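Local coordinates for protein involved in catabolism of external DNA (Legionella pneumophila subsp. pneumophila, PDB 2OO3) that probably methylates the N6 atom of one specific adenine in 23S ribosomal RNA, with S-adenosyl-L-methionine as the methyl donor, at residues D16-A28 with Y99-R111. Sequence-based numbering, arbitrary orientation.
Sequences DVIKHITLTRLLA and YPGSPYFAINQLR
Asp-16 lays its carboxylate beside the Tyr-99 ring, OD2 3.7 Å from CE2, where two near-parallel helices (crossing angle -22°) pack on one side of a Rossmann-like methyltransferase sheet. The backbone N-H of Gly-12 holds OD2, while Lys-19 NZ meets OD1 and also bridges to Asp-166, the predicted proton acceptor. His-20, one turn on, suits its place because its two ring nitrogens can serve different partners. ND1 meets Tyr-99 OH at 2.7 Å in an almost straight hydrogen bond (175°), and that hydroxyl also pairs with Tyr-83. Phe-105 sets CE2 over one imidazole face, toward the rim, 3.3 Å above the plane; the two ring planes are 38° apart, too oblique for a stack. At the ring's edge a water lies weakly bonded to NE2 and accepts from Ser-102 N, 3.0 Å from the water oxygen, a loose link between His-20 and the start of helix 102-109. Both residues are predicted to bind S-adenosyl-L-methionine, consistent with this end of the contact lining the cofactor pocket. Leu-23 then turns inward, apolar and branched, setting CD2 against Ser-102 CB and Phe-105 CB, with Tyr-39 of the central sheet also touching it. Thr-24 hides its hydroxyl in its own helix by bonding to Ile-21 O, which leaves methyl CG2 for the Phe-105 ring. Gln-109 is long enough to reach back across, and its NE2 donates to Thr-24 O at 2.9 Å, sharing that carbonyl with Ala-28 N; its OE1 is buried against Thr-24 CB and Leu-27 CD1 without a hydrogen-bond partner. Leu-27 fills the far end: CD1 rests on Ala-106, whose small side chain lets it close in, and CD2 meets Leu-110 CD2 at 3.8 Å.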
loop_
_atom_site.group_PDB
_atom_site.type_symbol
_atom_site.label_atom_id
_atom_site.label_comp_id
_atom_site.label_asym_id
_atom_site.label_seq_id
_atom_site.Cartn_x
_atom_site.Cartn_y
_atom_site.Cartn_z
ATOM N N ASP A 16 -1.621 1.316 -7.753
ATOM C CA ASP A 16 -1.359 -0.036 -7.235
ATOM C C ASP A 16 0.117 -0.379 -7.291
ATOM O O ASP A 16 0.665 -0.947 -6.371
ATOM C CB ASP A 16 -2.149 -1.088 -8.013
ATOM C CG ASP A 16 -3.534 -1.359 -7.396
ATOM O OD1 ASP A 16 -3.878 -0.724 -6.364
ATOM O OD2 ASP A 16 -4.269 -2.219 -7.955
ATOM N N VAL A 17 0.771 -0.047 -8.394
ATOM C CA VAL A 17 2.167 -0.420 -8.541
ATOM C C VAL A 17 3.018 0.214 -7.437
ATOM O O VAL A 17 3.742 -0.498 -6.697
ATOM C CB VAL A 17 2.728 -0.051 -9.943
ATOM C CG1 VAL A 17 4.263 -0.296 -9.985
ATOM C CG2 VAL A 17 2.032 -0.880 -11.009
ATOM N N ILE A 18 2.919 1.543 -7.284
ATOM C CA ILE A 18 3.737 2.174 -6.253
ATOM C C ILE A 18 3.328 1.763 -4.830
ATOM O O ILE A 18 4.179 1.525 -3.950
ATOM C CB ILE A 18 3.866 3.711 -6.399
ATOM C CG1 ILE A 18 4.761 4.283 -5.262
ATOM C CG2 ILE A 18 2.516 4.395 -6.337
ATOM C CD1 ILE A 18 6.243 3.718 -5.220
ATOM N N LYS A 19 2.035 1.645 -4.592
ATOM C CA LYS A 19 1.564 1.219 -3.269
ATOM C C LYS A 19 2.052 -0.201 -2.908
ATOM O O LYS A 19 2.497 -0.469 -1.770
ATOM C CB LYS A 19 0.036 1.391 -3.206
ATOM C CG LYS A 19 -0.756 0.301 -2.587
ATOM C CD LYS A 19 -2.297 0.513 -2.683
ATOM C CE LYS A 19 -2.750 1.287 -3.919
ATOM N NZ LYS A 19 -4.240 1.333 -4.008
ATOM N N HIS A 20 1.983 -1.119 -3.865
ATOM C CA HIS A 20 2.340 -2.507 -3.572
ATOM C C HIS A 20 3.848 -2.740 -3.484
ATOM O O HIS A 20 4.289 -3.528 -2.674
ATOM C CB HIS A 20 1.681 -3.459 -4.565
ATOM C CG HIS A 20 0.187 -3.548 -4.397
ATOM N ND1 HIS A 20 -0.664 -3.826 -5.447
ATOM C CD2 HIS A 20 -0.603 -3.421 -3.296
ATOM C CE1 HIS A 20 -1.910 -3.874 -5.005
ATOM N NE2 HIS A 20 -1.902 -3.622 -3.707
ATOM N N ILE A 21 4.638 -2.031 -4.288
ATOM C CA ILE A 21 6.083 -2.136 -4.144
ATOM C C ILE A 21 6.471 -1.590 -2.783
ATOM O O ILE A 21 7.314 -2.202 -2.092
ATOM C CB ILE A 21 6.845 -1.355 -5.255
ATOM C CG1 ILE A 21 6.490 -1.965 -6.615
ATOM C CG2 ILE A 21 8.369 -1.389 -4.983
ATOM C CD1 ILE A 21 6.998 -1.143 -7.829
ATOM N N THR A 22 5.869 -0.444 -2.410
ATOM C CA THR A 22 6.064 0.146 -1.068
ATOM C C THR A 22 5.764 -0.879 0.021
ATOM O O THR A 22 6.582 -1.098 0.908
ATOM C CB THR A 22 5.224 1.405 -0.874
ATOM O OG1 THR A 22 5.682 2.400 -1.819
ATOM C CG2 THR A 22 5.401 1.967 0.537
ATOM N N LEU A 23 4.594 -1.503 -0.048
ATOM C CA LEU A 23 4.251 -2.588 0.881
ATOM C C LEU A 23 5.343 -3.675 0.917
ATOM O O LEU A 23 5.784 -4.068 1.989
ATOM C CB LEU A 23 2.894 -3.201 0.479
ATOM C CG LEU A 23 2.413 -4.407 1.295
ATOM C CD1 LEU A 23 2.323 -4.120 2.812
ATOM C CD2 LEU A 23 1.038 -4.897 0.751
ATOM N N THR A 24 5.793 -4.153 -0.247
ATOM C CA THR A 24 6.798 -5.222 -0.262
ATOM C C THR A 24 8.093 -4.824 0.449
ATOM O O THR A 24 8.713 -5.665 1.114
ATOM C CB THR A 24 7.097 -5.814 -1.671
ATOM O OG1 THR A 24 7.853 -4.888 -2.466
ATOM C CG2 THR A 24 5.796 -6.240 -2.414
ATOM N N ARG A 25 8.480 -3.548 0.340
ATOM C CA ARG A 25 9.749 -3.079 0.935
ATOM C C ARG A 25 9.559 -2.995 2.446
ATOM O O ARG A 25 10.458 -3.367 3.225
ATOM C CB ARG A 25 10.160 -1.714 0.350
ATOM C CG ARG A 25 10.369 -1.754 -1.180
ATOM C CD ARG A 25 11.804 -2.093 -1.617
ATOM N NE ARG A 25 12.591 -2.973 -0.749
ATOM C CZ ARG A 25 12.864 -4.257 -0.996
ATOM N NH1 ARG A 25 12.384 -4.884 -2.049
ATOM N NH2 ARG A 25 13.602 -4.933 -0.156
ATOM N N LEU A 26 8.358 -2.580 2.871
ATOM C CA LEU A 26 8.060 -2.495 4.306
ATOM C C LEU A 26 8.061 -3.887 4.932
ATOM O O LEU A 26 8.626 -4.074 6.003
ATOM C CB LEU A 26 6.718 -1.775 4.561
ATOM C CG LEU A 26 6.731 -0.284 4.131
ATOM C CD1 LEU A 26 5.338 0.269 4.300
ATOM C CD2 LEU A 26 7.764 0.537 4.987
ATOM N N LEU A 27 7.455 -4.852 4.242
ATOM C CA LEU A 27 7.385 -6.247 4.710
ATOM C C LEU A 27 8.768 -6.893 4.773
ATOM O O LEU A 27 9.108 -7.534 5.766
ATOM C CB LEU A 27 6.457 -7.074 3.824
ATOM C CG LEU A 27 4.951 -6.709 3.947
ATOM C CD1 LEU A 27 4.219 -7.415 2.832
ATOM C CD2 LEU A 27 4.351 -7.078 5.281
ATOM N N ALA A 28 9.567 -6.662 3.729
ATOM C CA ALA A 28 10.949 -7.129 3.661
ATOM C C ALA A 28 11.774 -6.604 4.824
ATOM O O ALA A 28 12.620 -7.340 5.351
ATOM C CB ALA A 28 11.603 -6.741 2.336
ATOM N N TYR A 99 -3.896 -9.962 -11.147
ATOM C CA TYR A 99 -3.075 -9.081 -10.321
ATOM C C TYR A 99 -3.402 -9.310 -8.823
ATOM O O TYR A 99 -4.581 -9.336 -8.458
ATOM C CB TYR A 99 -3.312 -7.598 -10.725
ATOM C CG TYR A 99 -2.382 -6.638 -10.003
ATOM C CD1 TYR A 99 -1.057 -6.517 -10.391
ATOM C CD2 TYR A 99 -2.822 -5.899 -8.906
ATOM C CE1 TYR A 99 -0.200 -5.649 -9.734
ATOM C CE2 TYR A 99 -1.961 -5.050 -8.212
ATOM C CZ TYR A 99 -0.651 -4.926 -8.658
ATOM O OH TYR A 99 0.226 -4.139 -7.986
ATOM N N PRO A 100 -2.367 -9.468 -7.962
ATOM C CA PRO A 100 -2.646 -9.686 -6.538
ATOM C C PRO A 100 -3.043 -8.410 -5.809
ATOM O O PRO A 100 -2.590 -7.309 -6.164
ATOM C CB PRO A 100 -1.322 -10.232 -5.983
ATOM C CG PRO A 100 -0.310 -10.141 -7.065
ATOM C CD PRO A 100 -0.924 -9.437 -8.253
ATOM N N GLY A 101 -3.903 -8.542 -4.811
ATOM C CA GLY A 101 -4.199 -7.403 -3.953
ATOM C C GLY A 101 -3.183 -7.412 -2.831
ATOM O O GLY A 101 -2.438 -8.383 -2.692
ATOM N N SER A 102 -3.159 -6.356 -2.020
ATOM C CA SER A 102 -2.234 -6.251 -0.908
ATOM C C SER A 102 -2.240 -7.469 0.037
ATOM O O SER A 102 -1.159 -7.926 0.463
ATOM C CB SER A 102 -2.411 -4.904 -0.162
ATOM O OG SER A 102 -3.667 -4.869 0.481
ATOM N N PRO A 103 -3.417 -8.052 0.331
ATOM C CA PRO A 103 -3.347 -9.255 1.199
ATOM C C PRO A 103 -2.532 -10.419 0.593
ATOM O O PRO A 103 -1.861 -11.109 1.330
ATOM C CB PRO A 103 -4.829 -9.686 1.307
ATOM C CG PRO A 103 -5.593 -8.460 1.075
ATOM C CD PRO A 103 -4.827 -7.754 -0.026
ATOM N N TYR A 104 -2.594 -10.601 -0.730
ATOM C CA TYR A 104 -1.823 -11.639 -1.419
ATOM C C TYR A 104 -0.318 -11.366 -1.336
ATOM O O TYR A 104 0.472 -12.293 -1.111
ATOM C CB TYR A 104 -2.306 -11.786 -2.878
ATOM C CG TYR A 104 -1.879 -13.085 -3.521
ATOM C CD1 TYR A 104 -2.739 -14.192 -3.537
ATOM C CD2 TYR A 104 -0.640 -13.202 -4.144
ATOM C CE1 TYR A 104 -2.345 -15.421 -4.101
ATOM C CE2 TYR A 104 -0.250 -14.427 -4.762
ATOM C CZ TYR A 104 -1.109 -15.517 -4.716
ATOM O OH TYR A 104 -0.743 -16.704 -5.302
ATOM N N PHE A 105 0.102 -10.109 -1.459
ATOM C CA PHE A 105 1.509 -9.783 -1.155
ATOM C C PHE A 105 1.891 -10.116 0.298
ATOM O O PHE A 105 2.962 -10.728 0.563
ATOM C CB PHE A 105 1.798 -8.298 -1.478
ATOM C CG PHE A 105 1.750 -7.980 -2.965
ATOM C CD1 PHE A 105 2.829 -8.319 -3.805
ATOM C CD2 PHE A 105 0.656 -7.337 -3.515
ATOM C CE1 PHE A 105 2.786 -8.020 -5.189
ATOM C CE2 PHE A 105 0.611 -7.022 -4.901
ATOM C CZ PHE A 105 1.672 -7.380 -5.724
ATOM N N ALA A 106 1.059 -9.707 1.252
ATOM C CA ALA A 106 1.406 -9.886 2.670
ATOM C C ALA A 106 1.537 -11.368 3.070
ATOM O O ALA A 106 2.455 -11.780 3.789
ATOM C CB ALA A 106 0.395 -9.138 3.569
ATOM N N ILE A 107 0.613 -12.182 2.579
ATOM C CA ILE A 107 0.635 -13.599 2.866
ATOM C C ILE A 107 1.899 -14.225 2.293
ATOM O O ILE A 107 2.458 -15.144 2.871
ATOM C CB ILE A 107 -0.663 -14.280 2.331
ATOM C CG1 ILE A 107 -1.856 -13.880 3.205
ATOM C CG2 ILE A 107 -0.531 -15.766 2.407
ATOM C CD1 ILE A 107 -3.289 -14.215 2.585
ATOM N N ASN A 108 2.386 -13.697 1.176
ATOM C CA ASN A 108 3.624 -14.225 0.617
ATOM C C ASN A 108 4.874 -13.883 1.405
ATOM O O ASN A 108 5.737 -14.741 1.577
ATOM C CB ASN A 108 3.797 -13.837 -0.861
ATOM C CG ASN A 108 3.227 -14.884 -1.780
ATOM O OD1 ASN A 108 3.890 -15.889 -2.093
ATOM N ND2 ASN A 108 1.967 -14.706 -2.157
ATOM N N GLN A 109 4.983 -12.655 1.891
ATOM C CA GLN A 109 6.186 -12.242 2.595
ATOM C C GLN A 109 6.229 -12.450 4.120
ATOM O O GLN A 109 7.323 -12.488 4.726
ATOM C CB GLN A 109 6.425 -10.778 2.292
ATOM C CG GLN A 109 7.245 -10.572 1.014
ATOM C CD GLN A 109 7.403 -9.115 0.752
ATOM O OE1 GLN A 109 6.437 -8.453 0.416
ATOM N NE2 GLN A 109 8.587 -8.585 0.991
ATOM N N LEU A 110 5.066 -12.537 4.742
ATOM C CA LEU A 110 5.000 -12.714 6.186
ATOM C C LEU A 110 5.303 -14.153 6.587
ATOM O O LEU A 110 5.444 -15.016 5.713
ATOM C CB LEU A 110 3.649 -12.226 6.738
ATOM C CG LEU A 110 3.536 -10.685 6.733
ATOM C CD1 LEU A 110 2.145 -10.251 7.184
ATOM C CD2 LEU A 110 4.557 -10.066 7.641
ATOM N N ARG A 111 5.423 -14.398 7.900
ATOM C CA ARG A 111 5.874 -15.698 8.404
ATOM C C ARG A 111 4.769 -16.396 9.197
ATOM O O ARG A 111 3.782 -15.768 9.597
ATOM C CB ARG A 111 7.124 -15.486 9.271
ATOM C CG ARG A 111 8.155 -14.733 8.482
ATOM C CD ARG A 111 8.984 -13.793 9.274
ATOM N NE ARG A 111 8.252 -12.881 10.158
ATOM C CZ ARG A 111 8.862 -12.225 11.139
ATOM N NH1 ARG A 111 10.173 -12.402 11.288
ATOM N NH2 ARG A 111 8.198 -11.424 11.969
HETATM O O HOH W 1 -5.061 -4.274 -2.887
#